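Local coordinates for protein Rik1-associated factor 1 (Schizosaccharomyces pombe, PDB 4O9D) that serves, with this WD-repeat propeller as one of its domains, in the Clr4 complex, which methylates histone H3 and so contributes to establishing heterochromatin, at residues N57-L62 with I72-S77; K135-D140 with I186-F191; S289-T294 with W305-P310. All blocks are in the same frame, centred on the assembly; numbering follows the deposited sequence.

The contacts follow in series along one WD-type beta-propeller, whose mostly antiparallel sheets are set like blades around a central axis. Contact 1 joins the loop before strand 62-66 to the end of strand 71-74 and the linker into the next blade. Contact 2 packs strand 133-138 against strand 182-189, the first strands of neighbouring blades. Contact 3 ties the open end of the hairpin 292-297/301-306, away from its turn. The centres of contacts 1 and 3 are about 41 Å apart, on opposite sides of the chain's centre; contact 2's is about 27 Å from contact 1's and 23 Å from contact 3's. Contact 3 thus binds within a blade, contact 2 between blades, contact 1 in both ways.

Contact 1 of 3, residues N57-L62 with I72-S77; sequences NRLGNL and IQSLES
A mixed polar and apolar contact, L62 and N61 against L75 and S77, ties the loop entering strand 62-66 to the end of strand 71-74, the antiparallel neighbour of 62-66, at the edge where one propeller blade passes into the next. The backbone supplies one clear bond: L75 N gives its hydrogen to L62 O at 2.8 Å, almost straight along the carbonyl. Beside it the two leucines cross, with L62 CD2 against L75 CD1 at 3.6 Å. L62 holds its CG anti to the backbone N (chi1 -179°), which carries the branch over L75, and W116 of strand 113-117 in the following blade touches both side chains. S77 comes in beside L62, its OG 3.3 Å from L62 CB, and donates to N61 OD1 in a short bond of 2.5 Å, the hydroxyl tilted out of the amide's carbonyl plane. N61, entered through a cis peptide bond after G60, has its CG tucked between backbone N and carbonyl carbon (chi1 53°), turning the amide back to the serine. Its ND2 gives hydrogen bonds to S49 O in the same blade and S90 O in the next. With an alanine here both amide atoms are lost, which would probably leave S77 OG without its acceptor and the carbonyls of S49 and S90 without this donor. S77 O in turn accepts a hydrogen bond from K114 NZ. Thus one buried amide, bonded at both its oxygen and its nitrogen, is fixed in rotation and links loop, linker and neighbouring blade.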
loop_
_atom_site.group_PDB
_atom_site.type_symbol
_atom_site.label_atom_id
_atom_site.label_comp_id
_atom_site.label_asym_id
_atom_site.label_seq_id
_atom_site.Cartn_x
_atom_site.Cartn_y
_atom_site.Cartn_z
ATOM N N ASN A 57 11.492 -21.739 5.031
ATOM C CA ASN A 57 11.625 -20.382 5.544
ATOM C C ASN A 57 11.814 -20.329 7.063
ATOM O O ASN A 57 10.858 -20.133 7.808
ATOM C CB ASN A 57 10.403 -19.563 5.141
ATOM C CG ASN A 57 9.112 -20.139 5.688
ATOM O OD1 ASN A 57 9.102 -21.218 6.295
ATOM N ND2 ASN A 57 8.013 -19.423 5.476
ATOM N N ARG A 58 13.058 -20.495 7.511
ATOM C CA ARG A 58 13.385 -20.432 8.934
ATOM C C ARG A 58 12.984 -19.066 9.482
ATOM O O ARG A 58 12.282 -18.970 10.489
ATOM C CB ARG A 58 14.887 -20.661 9.150
ATOM C CG ARG A 58 15.256 -21.274 10.512
ATOM C CD ARG A 58 16.371 -20.487 11.234
ATOM N NE ARG A 58 17.435 -20.052 10.324
ATOM C CZ ARG A 58 18.548 -19.426 10.705
ATOM N NH1 ARG A 58 19.459 -19.068 9.797
ATOM N NH2 ARG A 58 18.754 -19.164 11.992
ATOM N N LEU A 59 13.446 -18.014 8.804
ATOM C CA LEU A 59 13.087 -16.636 9.131
ATOM C C LEU A 59 12.219 -16.077 7.984
ATOM O O LEU A 59 12.012 -16.757 6.975
ATOM C CB LEU A 59 14.353 -15.796 9.368
ATOM C CG LEU A 59 15.399 -16.411 10.323
ATOM C CD1 LEU A 59 16.668 -15.549 10.396
ATOM C CD2 LEU A 59 14.847 -16.665 11.737
ATOM N N GLY A 60 11.700 -14.858 8.144
ATOM C CA GLY A 60 10.622 -14.364 7.292
ATOM C C GLY A 60 9.334 -14.737 7.986
ATOM O O GLY A 60 9.340 -15.697 8.770
ATOM N N ASN A 61 8.224 -14.048 7.722
ATOM C CA ASN A 61 8.071 -13.094 6.628
ATOM C C ASN A 61 7.813 -11.661 7.139
ATOM O O ASN A 61 7.205 -10.842 6.438
ATOM C CB ASN A 61 6.876 -13.548 5.783
ATOM C CG ASN A 61 5.616 -13.762 6.633
ATOM O OD1 ASN A 61 5.702 -13.895 7.852
ATOM N ND2 ASN A 61 4.449 -13.790 5.989
ATOM N N LEU A 62 8.282 -11.357 8.349
ATOM C CA LEU A 62 7.938 -10.087 9.014
ATOM C C LEU A 62 9.118 -9.511 9.814
ATOM O O LEU A 62 9.508 -10.053 10.854
ATOM C CB LEU A 62 6.699 -10.276 9.924
ATOM C CG LEU A 62 6.249 -9.003 10.653
ATOM C CD1 LEU A 62 5.818 -7.913 9.658
ATOM C CD2 LEU A 62 5.140 -9.295 11.683
ATOM N N ILE A 72 18.373 -5.628 12.319
ATOM C CA ILE A 72 17.068 -6.075 11.884
ATOM C C ILE A 72 16.689 -7.384 12.606
ATOM O O ILE A 72 17.545 -8.219 12.915
ATOM C CB ILE A 72 17.018 -6.179 10.323
ATOM C CG1 ILE A 72 15.574 -6.174 9.815
ATOM C CG2 ILE A 72 17.770 -7.383 9.808
ATOM C CD1 ILE A 72 15.481 -6.310 8.313
ATOM N N GLN A 73 15.404 -7.550 12.878
ATOM C CA GLN A 73 14.914 -8.658 13.703
ATOM C C GLN A 73 13.666 -9.263 13.086
ATOM O O GLN A 73 12.793 -8.528 12.638
ATOM C CB GLN A 73 14.593 -8.171 15.115
ATOM C CG GLN A 73 14.119 -9.285 16.024
ATOM C CD GLN A 73 13.549 -8.779 17.344
ATOM O OE1 GLN A 73 13.630 -7.585 17.670
ATOM N NE2 GLN A 73 12.963 -9.690 18.105
ATOM N N SER A 74 13.611 -10.599 13.056
ATOM C CA SER A 74 12.489 -11.354 12.507
ATOM C C SER A 74 11.418 -11.515 13.569
ATOM O O SER A 74 11.746 -11.839 14.710
ATOM C CB SER A 74 12.978 -12.749 12.071
ATOM O OG SER A 74 11.927 -13.539 11.519
ATOM N N LEU A 75 10.144 -11.310 13.222
ATOM C CA LEU A 75 9.066 -11.389 14.234
ATOM C C LEU A 75 8.298 -12.702 14.169
ATOM O O LEU A 75 8.325 -13.400 13.164
ATOM C CB LEU A 75 8.055 -10.228 14.112
ATOM C CG LEU A 75 8.515 -8.772 14.254
ATOM C CD1 LEU A 75 7.297 -7.798 14.188
ATOM C CD2 LEU A 75 9.297 -8.576 15.527
ATOM N N GLU A 76 7.586 -13.030 15.249
ATOM C CA GLU A 76 6.802 -14.253 15.294
ATOM C C GLU A 76 5.807 -14.327 14.118
ATOM O O GLU A 76 5.500 -15.417 13.617
ATOM C CB GLU A 76 6.073 -14.358 16.642
ATOM C CG GLU A 76 4.874 -15.267 16.611
ATOM C CD GLU A 76 4.403 -15.690 17.997
ATOM O OE1 GLU A 76 4.239 -14.821 18.892
ATOM O OE2 GLU A 76 4.198 -16.907 18.185
ATOM N N SER A 77 5.318 -13.161 13.689
ATOM C CA SER A 77 4.538 -13.014 12.445
ATOM C C SER A 77 3.160 -13.701 12.465
ATOM O O SER A 77 2.587 -13.884 13.527
ATOM C CB SER A 77 5.354 -13.478 11.238
ATOM O OG SER A 77 4.773 -12.998 10.023
#

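Contact 2 of 3, residues K135-D140 with I186-F191; sequences KLALSD and IEFSNF
F188 lays its ring beneath S139 where two first strands of neighbouring WD-propeller blades, 133-138 and 182-189, run side by side and nearly parallel, in blades set around the central axis. The strands belong to separate sheets, and side chains do most of the joining. From CB, which points at the other strand, F188 swings its ring with CG anti to the carbonyl carbon (chi1 -76°). CG meets S139 CA and CB. On one flank CD2 comes within 3.5 Å of L138 C, and CE2 within 3.4 Å of S139 N, while A137 O lies at the ring's edge, near its plane. CD1 and CE1 run under S139 CB, as does CZ at the tip. S139 CB therefore stands over the middle of the face, 3.7 Å from the ring centroid and only 3° off the normal, a CH-pi contact. S139 OG is hydrogen-bonded to L143 N and takes no part in the ring contact. Nearer the strand starts, I186 CG2 packs on A137 CB at 3.7 Å, and A145 of the adjoining strand 144-148 touches both I186 and F188. A water bridges the blades here: it accepts from K135 NZ, which also forms a salt bridge with D94, and lies 2.7 Å from I186 O and 2.9 Å from L136 O. Past the strands, N190 and D140 come from opposite directions, amide and carboxylate planes 59° apart; N190 OD1 accepts a hydrogen bond from G193 N and ND2 donates one to D197 OD1. From that same N190 ND2, a weak but nearly straight bond reaches D140 OD2 at 3.3 Å.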
loop_
_atom_site.group_PDB
_atom_site.type_symbol
_atom_site.label_atom_id
_atom_site.label_comp_id
_atom_site.label_asym_id
_atom_site.label_seq_id
_atom_site.Cartn_x
_atom_site.Cartn_y
_atom_site.Cartn_z
ATOM N N LYS A 135 -6.203 -4.893 3.896
ATOM C CA LYS A 135 -5.622 -3.532 3.990
ATOM C C LYS A 135 -5.756 -2.924 5.373
ATOM O O LYS A 135 -6.689 -3.249 6.119
ATOM C CB LYS A 135 -6.280 -2.562 3.003
ATOM C CG LYS A 135 -5.341 -1.438 2.515
ATOM C CD LYS A 135 -4.328 -1.927 1.489
ATOM C CE LYS A 135 -3.424 -0.771 1.015
ATOM N NZ LYS A 135 -2.724 -0.094 2.161
ATOM N N LEU A 136 -4.823 -2.040 5.713
ATOM C CA LEU A 136 -4.909 -1.248 6.941
ATOM C C LEU A 136 -4.804 0.235 6.653
ATOM O O LEU A 136 -4.112 0.630 5.733
ATOM C CB LEU A 136 -3.755 -1.596 7.894
ATOM C CG LEU A 136 -3.721 -3.020 8.428
ATOM C CD1 LEU A 136 -2.436 -3.229 9.260
ATOM C CD2 LEU A 136 -4.984 -3.293 9.243
ATOM N N ALA A 137 -5.478 1.041 7.464
ATOM C CA ALA A 137 -5.335 2.490 7.439
ATOM C C ALA A 137 -5.297 2.949 8.878
ATOM O O ALA A 137 -5.840 2.252 9.760
ATOM C CB ALA A 137 -6.505 3.139 6.738
ATOM N N LEU A 138 -4.705 4.130 9.091
ATOM C CA LEU A 138 -4.498 4.705 10.429
ATOM C C LEU A 138 -4.886 6.192 10.465
ATOM O O LEU A 138 -4.448 6.994 9.617
ATOM C CB LEU A 138 -3.025 4.525 10.822
ATOM C CG LEU A 138 -2.626 4.713 12.283
ATOM C CD1 LEU A 138 -3.373 3.749 13.190
ATOM C CD2 LEU A 138 -1.115 4.509 12.444
ATOM N N SER A 139 -5.705 6.574 11.434
ATOM C CA SER A 139 -6.180 7.959 11.506
ATOM C C SER A 139 -5.148 8.837 12.181
ATOM O O SER A 139 -4.168 8.336 12.737
ATOM C CB SER A 139 -7.486 8.035 12.299
ATOM O OG SER A 139 -7.221 8.017 13.694
ATOM N N ASP A 140 -5.390 10.142 12.172
ATOM C CA ASP A 140 -4.501 11.084 12.846
ATOM C C ASP A 140 -4.404 10.767 14.332
ATOM O O ASP A 140 -3.386 11.066 14.952
ATOM C CB ASP A 140 -4.988 12.526 12.688
ATOM C CG ASP A 140 -4.872 13.035 11.260
ATOM O OD1 ASP A 140 -4.129 12.421 10.448
ATOM O OD2 ASP A 140 -5.523 14.065 10.972
ATOM N N ILE A 186 -8.887 0.635 1.944
ATOM C CA ILE A 186 -9.439 1.434 3.048
ATOM C C ILE A 186 -8.570 2.650 3.328
ATOM O O ILE A 186 -7.335 2.557 3.309
ATOM C CB ILE A 186 -9.642 0.532 4.311
ATOM C CG1 ILE A 186 -10.791 1.036 5.206
ATOM C CG2 ILE A 186 -8.315 0.371 5.131
ATOM C CD1 ILE A 186 -11.338 -0.054 6.166
ATOM N N GLU A 187 -9.210 3.802 3.541
ATOM C CA GLU A 187 -8.496 5.041 3.874
ATOM C C GLU A 187 -9.355 5.936 4.782
ATOM O O GLU A 187 -10.581 5.992 4.645
ATOM C CB GLU A 187 -8.151 5.862 2.602
ATOM C CG GLU A 187 -7.390 5.130 1.502
ATOM C CD GLU A 187 -5.872 5.025 1.744
ATOM O OE1 GLU A 187 -5.255 4.056 1.209
ATOM O OE2 GLU A 187 -5.309 5.902 2.451
ATOM N N PHE A 188 -8.720 6.655 5.697
ATOM C CA PHE A 188 -9.411 7.719 6.401
ATOM C C PHE A 188 -9.433 9.014 5.606
ATOM O O PHE A 188 -8.544 9.258 4.794
ATOM C CB PHE A 188 -8.716 7.985 7.733
ATOM C CG PHE A 188 -9.000 6.947 8.791
ATOM C CD1 PHE A 188 -10.180 6.995 9.526
ATOM C CD2 PHE A 188 -8.088 5.932 9.058
ATOM C CE1 PHE A 188 -10.452 6.024 10.537
ATOM C CE2 PHE A 188 -8.354 4.973 10.055
ATOM C CZ PHE A 188 -9.539 5.040 10.792
ATOM N N SER A 189 -10.410 9.873 5.887
ATOM C CA SER A 189 -10.490 11.161 5.211
ATOM C C SER A 189 -11.076 12.228 6.140
ATOM O O SER A 189 -12.107 11.987 6.780
ATOM C CB SER A 189 -11.353 11.008 3.952
ATOM O OG SER A 189 -11.507 12.234 3.260
ATOM N N ASN A 190 -10.430 13.394 6.220
ATOM C CA ASN A 190 -10.962 14.511 7.027
ATOM C C ASN A 190 -10.595 15.911 6.514
ATOM O O ASN A 190 -10.696 16.898 7.253
ATOM C CB ASN A 190 -10.583 14.402 8.522
ATOM C CG ASN A 190 -9.080 14.507 8.779
ATOM O OD1 ASN A 190 -8.308 15.023 7.957
ATOM N ND2 ASN A 190 -8.660 14.025 9.948
ATOM N N PHE A 191 -10.190 16.008 5.259
ATOM C CA PHE A 191 -10.005 17.321 4.631
ATOM C C PHE A 191 -9.002 18.144 5.451
ATOM O O PHE A 191 -9.270 19.279 5.859
ATOM C CB PHE A 191 -11.367 18.020 4.487
ATOM C CG PHE A 191 -11.336 19.307 3.703
ATOM C CD1 PHE A 191 -10.551 19.438 2.571
ATOM C CD2 PHE A 191 -12.121 20.395 4.104
ATOM C CE1 PHE A 191 -10.527 20.641 1.842
ATOM C CE2 PHE A 191 -12.110 21.600 3.379
ATOM C CZ PHE A 191 -11.316 21.713 2.250
HETATM O O HOH W 1 -4.626 2.136 3.346
#

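Contact 3 of 3, residues S289-T294 with W305-P310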
loop_
_atom_site.group_PDB
_atom_site.type_symbol
_atom_site.label_atom_id
_atom_site.label_comp_id
_atom_site.label_asym_id
_atom_site.label_seq_id
_atom_site.Cartn_x
_atom_site.Cartn_y
_atom_site.Cartn_z
ATOM N N SER A 289 1.293 18.339 -7.402
ATOM C CA SER A 289 0.743 19.615 -7.882
ATOM C C SER A 289 -0.786 19.612 -7.812
ATOM O O SER A 289 -1.415 20.675 -7.753
ATOM C CB SER A 289 1.177 19.861 -9.330
ATOM O OG SER A 289 0.698 18.834 -10.186
ATOM N N GLY A 290 -1.369 18.410 -7.813
ATOM C CA GLY A 290 -2.798 18.221 -7.634
ATOM C C GLY A 290 -3.549 18.143 -8.943
ATOM O O GLY A 290 -4.764 17.928 -8.948
ATOM N N ILE A 291 -2.827 18.325 -10.053
ATOM C CA ILE A 291 -3.429 18.468 -11.374
ATOM C C ILE A 291 -3.327 17.233 -12.271
ATOM O O ILE A 291 -4.104 17.088 -13.210
ATOM C CB ILE A 291 -2.768 19.624 -12.149
ATOM C CG1 ILE A 291 -2.971 20.942 -11.421
ATOM C CG2 ILE A 291 -3.370 19.740 -13.539
ATOM C CD1 ILE A 291 -4.420 21.315 -11.245
ATOM N N LEU A 292 -2.361 16.353 -12.029
ATOM C CA LEU A 292 -2.234 15.186 -12.894
ATOM C C LEU A 292 -2.734 13.945 -12.171
ATOM O O LEU A 292 -2.623 13.834 -10.951
ATOM C CB LEU A 292 -0.791 14.969 -13.359
ATOM C CG LEU A 292 -0.097 16.171 -14.023
ATOM C CD1 LEU A 292 1.335 15.821 -14.379
ATOM C CD2 LEU A 292 -0.843 16.641 -15.274
ATOM N N VAL A 293 -3.231 13.012 -12.973
ATOM C CA VAL A 293 -3.748 11.750 -12.519
ATOM C C VAL A 293 -3.067 10.649 -13.323
ATOM O O VAL A 293 -2.798 10.821 -14.522
ATOM C CB VAL A 293 -5.260 11.726 -12.744
ATOM C CG1 VAL A 293 -5.811 10.337 -12.474
ATOM C CG2 VAL A 293 -5.916 12.829 -11.890
ATOM N N THR A 294 -2.750 9.532 -12.662
ATOM C CA THR A 294 -2.005 8.451 -13.315
ATOM C C THR A 294 -2.688 7.115 -13.101
ATOM O O THR A 294 -3.410 6.931 -12.136
ATOM C CB THR A 294 -0.560 8.343 -12.754
ATOM O OG1 THR A 294 -0.583 7.761 -11.434
ATOM C CG2 THR A 294 0.089 9.704 -12.705
ATOM N N TRP A 305 -2.918 11.811 -17.133
ATOM C CA TRP A 305 -3.899 12.787 -17.601
ATOM C C TRP A 305 -3.692 14.110 -16.891
ATOM O O TRP A 305 -3.335 14.155 -15.726
ATOM C CB TRP A 305 -5.342 12.338 -17.275
ATOM C CG TRP A 305 -5.833 11.140 -17.991
ATOM C CD1 TRP A 305 -6.430 11.106 -19.223
ATOM C CD2 TRP A 305 -5.800 9.785 -17.525
ATOM N NE1 TRP A 305 -6.755 9.814 -19.549
ATOM C CE2 TRP A 305 -6.390 8.986 -18.523
ATOM C CE3 TRP A 305 -5.332 9.172 -16.358
ATOM C CZ2 TRP A 305 -6.529 7.603 -18.395
ATOM C CZ3 TRP A 305 -5.469 7.791 -16.228
ATOM C CH2 TRP A 305 -6.055 7.022 -17.246
ATOM N N ASP A 306 -3.940 15.192 -17.610
ATOM C CA ASP A 306 -4.054 16.514 -17.042
ATOM C C ASP A 306 -5.514 16.676 -16.697
ATOM O O ASP A 306 -6.363 16.666 -17.582
ATOM C CB ASP A 306 -3.669 17.537 -18.120
ATOM C CG ASP A 306 -3.859 18.975 -17.681
ATOM O OD1 ASP A 306 -4.574 19.260 -16.694
ATOM O OD2 ASP A 306 -3.265 19.841 -18.341
ATOM N N SER A 307 -5.820 16.815 -15.417
ATOM C CA SER A 307 -7.219 16.766 -14.974
ATOM C C SER A 307 -8.067 17.892 -15.592
ATOM O O SER A 307 -9.288 17.826 -15.587
ATOM C CB SER A 307 -7.281 16.849 -13.459
ATOM O OG SER A 307 -6.651 18.035 -13.028
ATOM N N ARG A 308 -7.412 18.918 -16.128
ATOM C CA ARG A 308 -8.120 20.066 -16.700
ATOM C C ARG A 308 -8.475 19.841 -18.174
ATOM O O ARG A 308 -9.174 20.655 -18.781
ATOM C CB ARG A 308 -7.254 21.317 -16.574
ATOM C CG ARG A 308 -6.898 21.656 -15.139
ATOM C CD ARG A 308 -5.736 22.622 -15.092
ATOM N NE ARG A 308 -4.593 22.056 -15.796
ATOM C CZ ARG A 308 -3.434 22.671 -15.964
ATOM N NH1 ARG A 308 -2.465 22.062 -16.622
ATOM N NH2 ARG A 308 -3.246 23.894 -15.482
ATOM N N LYS A 309 -7.950 18.750 -18.736
ATOM C CA LYS A 309 -8.311 18.264 -20.065
ATOM C C LYS A 309 -8.354 16.745 -20.043
ATOM O O LYS A 309 -7.538 16.092 -20.696
ATOM C CB LYS A 309 -7.271 18.665 -21.104
ATOM C CG LYS A 309 -7.111 20.133 -21.346
ATOM C CD LYS A 309 -5.933 20.355 -22.305
ATOM C CE LYS A 309 -5.811 21.805 -22.742
ATOM N NZ LYS A 309 -4.394 22.149 -23.075
ATOM N N PRO A 310 -9.329 16.175 -19.338
ATOM C CA PRO A 310 -9.338 14.735 -19.052
ATOM C C PRO A 310 -9.703 13.865 -20.250
ATOM O O PRO A 310 -9.734 12.650 -20.115
ATOM C CB PRO A 310 -10.406 14.609 -17.950
ATOM C CG PRO A 310 -11.343 15.742 -18.204
ATOM C CD PRO A 310 -10.520 16.862 -18.803
#
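I291 O is gripped twice by S307: its backbone N arrives at 2.8 Å, nearly straight on the carbonyl (178°), and its OG at 2.7 Å from a bent, tilted direction. The hydroxyl reaches back because OG sits between the backbone N and the carbonyl carbon (chi1 58°). One residue earlier, D306 OD1 also holds two donors. R308 N meets it from above the carboxylate plane, making an Asx turn, while R308 NE, 2.9 Å away, meets the syn lone pair of D306 OD1. R308 NH1 completes a side-on salt bridge to D306 OD2, also at 2.9 Å. I291 CG2 lies over one face of the R308 guanidinium, 3.5 Å from R308 NE, an apolar methyl against the charged group. A type I turn from D306 to K309 begins here. Behind it V293 and W305 form an antiparallel hydrogen-bonded pair, V293 N to W305 O at 3.0 Å and W305 N to V293 O at 2.8 Å; L292 and D306 are the next, non-hydrogen-bonded pair. W305-D306 is the dipeptide that gives WD repeats their name, at the end of strand 301-306 in WD repeat 2. W305 and V293 share a sheet face that meets F274 of strand 269-276 in the preceding blade, and T294 is hydrogen-bonded to T285 of the adjacent strand 281-286, through both backbone and OG1.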